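Local coordinates for endopolygalacturonase (Chondrostereum purpureum, PDB 1K5C), which probably hydrolyses the alpha-1,4 linkages between galacturonosyl units within polygalacturonate chains of the plant cell wall, as a glycoside hydrolase of family 28, at residues 21-27 against 46-52; 28-32 against 52-56. One frame throughout, in Å; residues are numbered along the deposited sequence.

From the N terminus the chain runs through 21-27 and 28-32, goes on by way of strands 33-35 and 42-45, and comes back alongside itself at 46-52 and 52-56. Contact 1 closes this circuit by setting strand 25-27 beside strand 49-51. Contact 2 continues the contact between coils into 28-32 and 52-56, the loops that follow, and closes the next loop of chain. The contacts cross along the chain and share Ala-52. Their centres are about 14 Å apart. Together they tie one coil of the parallel beta-helix to the next, near its N-terminal end. Contact 1 does this along the strands, and contact 2 at the loops leading to strands 33-35 and 61-65.

Contact 1 (21-27 against 46-52); sequences TLNGFTV and AGDITFA
Phe-25, Thr-26 and Val-27 pair in parallel register with Ile-49, Thr-50 and Phe-51. The bonds run from Phe-25 and Val-27 to Asp-48, Thr-50 and Ala-52. Thr-50 N donates to Phe-25 O at 3.1 Å. Val-27 N donates to Thr-50 O at 2.8 Å, and Ala-52 N then reaches Val-27 O. The bond from Phe-25 N to Asp-48 O is weak, bent to 130°. Before it, Ala-46 N meets Leu-22 O. A water past the strand ends lies within bonding distance of Val-27 O and Ala-52 O. Gly-24 and Gly-47 lie 3.7 Å apart at their CA atoms, and a CB on either would clash with the other segment. This is the stacking of successive coils in a right-handed parallel beta-helix, the fold of family 28.

Apolar side chains fill the face formed by Phe-25, Val-27, Ile-49 and Phe-51. Leu-33 of strand 33-35 touches the first three. Ile-49 CD1 lies 3.6 Å from Leu-22 CG, the two side chains meeting at about a right angle. Ile-49 CG1 sits over one face of the Phe-25 ring. With chi1 -61°, CG2 of Ile-49 lies anti to the backbone N, which turns it to Val-27 CG2 at 3.7 Å. Val-27 CG2 also lies over the Phe-51 ring in a CH-pi contact, 4.0 Å from the ring centroid and 24° off the normal. The Phe-51 ring also meets Phe-100 edge-to-face. An alanine at Phe-51 is likely to open a gap beside Val-27 CG2 and to cost Phe-100 its partner.

On the other face, Thr-26 CG2 packs 3.4 Å from Thr-50 O.

Contact 2 (28-32 against 52-56); sequences PAGNT and AKTTL
Thr-54 OG1 is gripped by Gly-30 N, Leu-56 N and a water. Gly-30 N donates to it across the contact at 3.2 Å, with the hydrogen bond nearly straight at 165°. Leu-56 N adds a weak bond from within its own loop. The water lies 2.6 Å from Thr-54 OG1 and is also within bonding distance of Asn-31 O, and so links the two loops. The hydroxyl reaches these partners because OG1 stands anti to the Thr-54 backbone N (chi1 -170°). Tyr-84 OH bonds Thr-54 N, so this residue is held at its backbone too.

Residues Pro-28 to Asn-31 form a type II beta turn, closed by Asn-31 N to Pro-28 O at 3.1 Å. Gly-30 has a positive phi, which favours glycine. The Asn-31 amide folds back on the turn. Its ND2 donates to Ala-29 O from above the carbonyl plane, 49° out of it.

Methyl groups pack around the hydroxyl. Leu-56 CD1 presses on the turn backbone, 3.4 Å from Gly-30 C. The same methyl meets Thr-32 CG2 at 3.8 Å. Beyond Thr-54, the methyl of Ala-29 rests 3.5 Å from Lys-53 O, and Ala-52 CB approaches Ala-29 N. Lys-53 points its CB away from 28-32, and its NZ bonds Leu-83 O.

These are loops of neighbouring coils, stacked at the surface between successive strands, as expected of a parallel beta-helix.

Contact 1 (21-27 against 46-52)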
loop_
_atom_site.group_PDB
_atom_site.type_symbol
_atom_site.label_atom_id
_atom_site.label_comp_id
_atom_site.label_asym_id
_atom_site.label_seq_id
_atom_site.Cartn_x
_atom_site.Cartn_y
_atom_site.Cartn_z
ATOM N N THR A 21 15.692 -22.939 1.773
ATOM C CA THR A 21 14.721 -23.077 2.833
ATOM C C THR A 21 15.014 -22.049 3.908
ATOM O O THR A 21 16.130 -22.004 4.402
ATOM C CB THR A 21 14.792 -24.491 3.450
ATOM O OG1 THR A 21 14.557 -25.438 2.392
ATOM C CG2 THR A 21 13.695 -24.661 4.490
ATOM N N LEU A 22 14.011 -21.245 4.214
ATOM C CA LEU A 22 14.155 -20.205 5.232
ATOM C C LEU A 22 13.490 -20.777 6.486
ATOM O O LEU A 22 12.253 -20.826 6.574
ATOM C CB LEU A 22 13.529 -18.904 4.673
ATOM C CG LEU A 22 13.530 -17.721 5.615
ATOM C CD1 LEU A 22 14.937 -17.341 5.990
ATOM C CD2 LEU A 22 12.825 -16.603 4.777
ATOM N N ASN A 23 14.309 -21.238 7.439
ATOM C CA ASN A 23 13.761 -21.755 8.689
ATOM C C ASN A 23 13.278 -20.597 9.596
ATOM O O ASN A 23 13.534 -19.424 9.349
ATOM C CB ASN A 23 14.780 -22.633 9.397
ATOM C CG ASN A 23 14.884 -24.052 8.895
ATOM O OD1 ASN A 23 14.279 -24.363 7.911
ATOM N ND2 ASN A 23 15.602 -24.940 9.618
ATOM N N GLY A 24 12.536 -20.985 10.620
ATOM C CA GLY A 24 12.098 -20.005 11.674
ATOM C C GLY A 24 13.255 -19.775 12.653
ATOM O O GLY A 24 14.047 -20.650 12.982
ATOM N N PHE A 25 13.360 -18.500 13.082
ATOM C CA PHE A 25 14.369 -18.056 14.053
ATOM C C PHE A 25 14.032 -16.634 14.440
ATOM O O PHE A 25 13.126 -16.004 13.874
ATOM C CB PHE A 25 15.824 -18.164 13.519
ATOM C CG PHE A 25 16.106 -17.464 12.222
ATOM C CD1 PHE A 25 16.593 -16.142 12.186
ATOM C CD2 PHE A 25 15.930 -18.128 11.026
ATOM C CE1 PHE A 25 16.894 -15.537 10.977
ATOM C CE2 PHE A 25 16.195 -17.536 9.800
ATOM C CZ PHE A 25 16.678 -16.241 9.789
ATOM N N THR A 26 14.764 -16.132 15.455
ATOM C CA THR A 26 14.682 -14.725 15.826
ATOM C C THR A 26 15.804 -13.953 15.184
ATOM O O THR A 26 16.975 -14.385 15.221
ATOM C CB THR A 26 14.774 -14.570 17.338
ATOM O OG1 THR A 26 13.619 -15.203 17.895
ATOM C CG2 THR A 26 14.790 -13.114 17.758
ATOM N N VAL A 27 15.489 -12.794 14.594
ATOM C CA VAL A 27 16.484 -11.820 14.160
ATOM C C VAL A 27 16.834 -10.973 15.401
ATOM O O VAL A 27 15.964 -10.237 15.901
ATOM C CB VAL A 27 15.928 -10.957 13.025
ATOM C CG1 VAL A 27 16.891 -9.818 12.699
ATOM C CG2 VAL A 27 15.642 -11.839 11.814
ATOM N N ALA A 46 9.865 -22.185 6.130
ATOM C CA ALA A 46 9.553 -23.411 6.903
ATOM C C ALA A 46 9.298 -23.079 8.357
ATOM O O ALA A 46 9.051 -24.020 9.143
ATOM C CB ALA A 46 10.699 -24.418 6.792
ATOM N N GLY A 47 9.346 -21.821 8.751
ATOM C CA GLY A 47 9.033 -21.398 10.122
ATOM C C GLY A 47 8.791 -19.894 10.132
ATOM O O GLY A 47 8.922 -19.227 9.114
ATOM N N ASP A 48 8.378 -19.422 11.316
ATOM C CA ASP A 48 8.117 -17.995 11.499
ATOM C C ASP A 48 9.411 -17.282 11.916
ATOM O O ASP A 48 10.251 -17.840 12.657
ATOM C CB ASP A 48 7.080 -17.816 12.593
ATOM C CG ASP A 48 5.714 -18.425 12.277
ATOM O OD1 ASP A 48 5.402 -18.646 11.082
ATOM O OD2 ASP A 48 4.951 -18.614 13.259
ATOM N N ILE A 49 9.549 -16.029 11.470
ATOM C CA ILE A 49 10.737 -15.212 11.810
ATOM C C ILE A 49 10.279 -14.055 12.665
ATOM O O ILE A 49 9.440 -13.256 12.256
ATOM C CB ILE A 49 11.475 -14.774 10.537
ATOM C CG1 ILE A 49 11.957 -16.044 9.762
ATOM C CG2 ILE A 49 12.671 -13.899 10.907
ATOM C CD1 ILE A 49 12.527 -15.771 8.430
ATOM N N THR A 50 10.808 -14.009 13.877
ATOM C CA THR A 50 10.446 -12.980 14.873
ATOM C C THR A 50 11.575 -11.988 15.007
ATOM O O THR A 50 12.751 -12.391 15.094
ATOM C CB THR A 50 10.121 -13.661 16.219
ATOM O OG1 THR A 50 9.002 -14.549 16.037
ATOM C CG2 THR A 50 9.739 -12.645 17.306
ATOM N N PHE A 51 11.257 -10.694 15.053
ATOM C CA PHE A 51 12.293 -9.649 15.105
ATOM C C PHE A 51 12.277 -9.041 16.504
ATOM O O PHE A 51 11.314 -8.366 16.929
ATOM C CB PHE A 51 11.992 -8.584 14.056
ATOM C CG PHE A 51 12.201 -9.112 12.655
ATOM C CD1 PHE A 51 11.298 -10.020 12.057
ATOM C CD2 PHE A 51 13.315 -8.691 11.899
ATOM C CE1 PHE A 51 11.515 -10.508 10.794
ATOM C CE2 PHE A 51 13.501 -9.171 10.601
ATOM C CZ PHE A 51 12.596 -10.088 10.052
ATOM N N ALA A 52 13.350 -9.309 17.271
ATOM C CA ALA A 52 13.463 -8.729 18.612
ATOM C C ALA A 52 13.437 -7.220 18.522
ATOM O O ALA A 52 13.870 -6.610 17.520
ATOM C CB ALA A 52 14.775 -9.226 19.262
HETATM O O HOH W 1 15.316 -7.445 15.298
#

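Contact 2 (28-32 against 52-56)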
loop_
_atom_site.group_PDB
_atom_site.type_symbol
_atom_site.label_atom_id
_atom_site.label_comp_id
_atom_site.label_asym_id
_atom_site.label_seq_id
_atom_site.Cartn_x
_atom_site.Cartn_y
_atom_site.Cartn_z
ATOM N N PRO A 28 18.047 -11.092 15.906
ATOM C CA PRO A 28 18.379 -10.404 17.179
ATOM C C PRO A 28 18.392 -8.926 16.986
ATOM O O PRO A 28 18.608 -8.381 15.912
ATOM C CB PRO A 28 19.792 -10.947 17.539
ATOM C CG PRO A 28 19.939 -12.195 16.720
ATOM C CD PRO A 28 19.177 -11.943 15.436
ATOM N N ALA A 29 18.285 -8.223 18.149
ATOM C CA ALA A 29 18.467 -6.773 18.190
ATOM C C ALA A 29 19.738 -6.386 17.427
ATOM O O ALA A 29 20.779 -7.030 17.614
ATOM C CB ALA A 29 18.536 -6.315 19.630
ATOM N N GLY A 30 19.663 -5.306 16.659
ATOM C CA GLY A 30 20.861 -4.778 16.001
ATOM C C GLY A 30 21.244 -5.530 14.748
ATOM O O GLY A 30 22.313 -5.288 14.163
ATOM N N ASN A 31 20.382 -6.454 14.251
ATOM C CA ASN A 31 20.678 -7.211 13.015
ATOM C C ASN A 31 19.558 -7.061 12.002
ATOM O O ASN A 31 18.429 -6.739 12.352
ATOM C CB ASN A 31 20.788 -8.716 13.364
ATOM C CG ASN A 31 22.083 -8.974 14.115
ATOM O OD1 ASN A 31 23.050 -9.353 13.514
ATOM N ND2 ASN A 31 22.126 -8.735 15.425
ATOM N N THR A 32 19.914 -7.303 10.738
ATOM C CA THR A 32 18.892 -7.388 9.707
ATOM C C THR A 32 19.025 -8.710 8.966
ATOM O O THR A 32 20.083 -9.378 9.059
ATOM C CB THR A 32 18.938 -6.221 8.721
ATOM O OG1 THR A 32 20.216 -6.300 8.084
ATOM C CG2 THR A 32 18.762 -4.886 9.402
ATOM N N ALA A 52 13.350 -9.309 17.271
ATOM C CA ALA A 52 13.463 -8.729 18.612
ATOM C C ALA A 52 13.437 -7.220 18.522
ATOM O O ALA A 52 13.870 -6.610 17.520
ATOM C CB ALA A 52 14.775 -9.226 19.262
ATOM N N LYS A 53 12.993 -6.561 19.602
ATOM C CA LYS A 53 12.945 -5.091 19.603
ATOM C C LYS A 53 14.346 -4.539 19.287
ATOM O O LYS A 53 15.357 -4.948 19.883
ATOM C CB LYS A 53 12.443 -4.541 20.935
ATOM C CG LYS A 53 12.120 -3.049 20.829
ATOM C CD LYS A 53 11.473 -2.483 22.056
ATOM C CE LYS A 53 11.199 -0.980 21.896
ATOM N NZ LYS A 53 10.519 -0.421 23.093
ATOM N N THR A 54 14.389 -3.586 18.355
ATOM C CA THR A 54 15.644 -3.115 17.791
ATOM C C THR A 54 15.652 -1.599 17.704
ATOM O O THR A 54 14.598 -0.950 17.628
ATOM C CB THR A 54 15.844 -3.757 16.403
ATOM O OG1 THR A 54 17.189 -3.476 15.970
ATOM C CG2 THR A 54 14.838 -3.278 15.365
ATOM N N THR A 55 16.858 -1.044 17.653
ATOM C CA THR A 55 17.066 0.390 17.453
ATOM C C THR A 55 17.424 0.685 16.008
ATOM O O THR A 55 17.522 1.902 15.666
ATOM C CB THR A 55 18.134 0.983 18.407
ATOM O OG1 THR A 55 19.428 0.424 18.034
ATOM C CG2 THR A 55 17.823 0.672 19.830
ATOM N N LEU A 56 17.632 -0.303 15.154
ATOM C CA LEU A 56 17.970 -0.043 13.767
ATOM C C LEU A 56 16.873 0.631 12.986
ATOM O O LEU A 56 15.666 0.375 13.242
ATOM C CB LEU A 56 18.323 -1.349 13.025
ATOM C CG LEU A 56 19.518 -2.123 13.552
ATOM C CD1 LEU A 56 19.766 -3.336 12.671
ATOM C CD2 LEU A 56 20.771 -1.261 13.657
HETATM O O HOH W 2 17.136 -5.600 14.405
#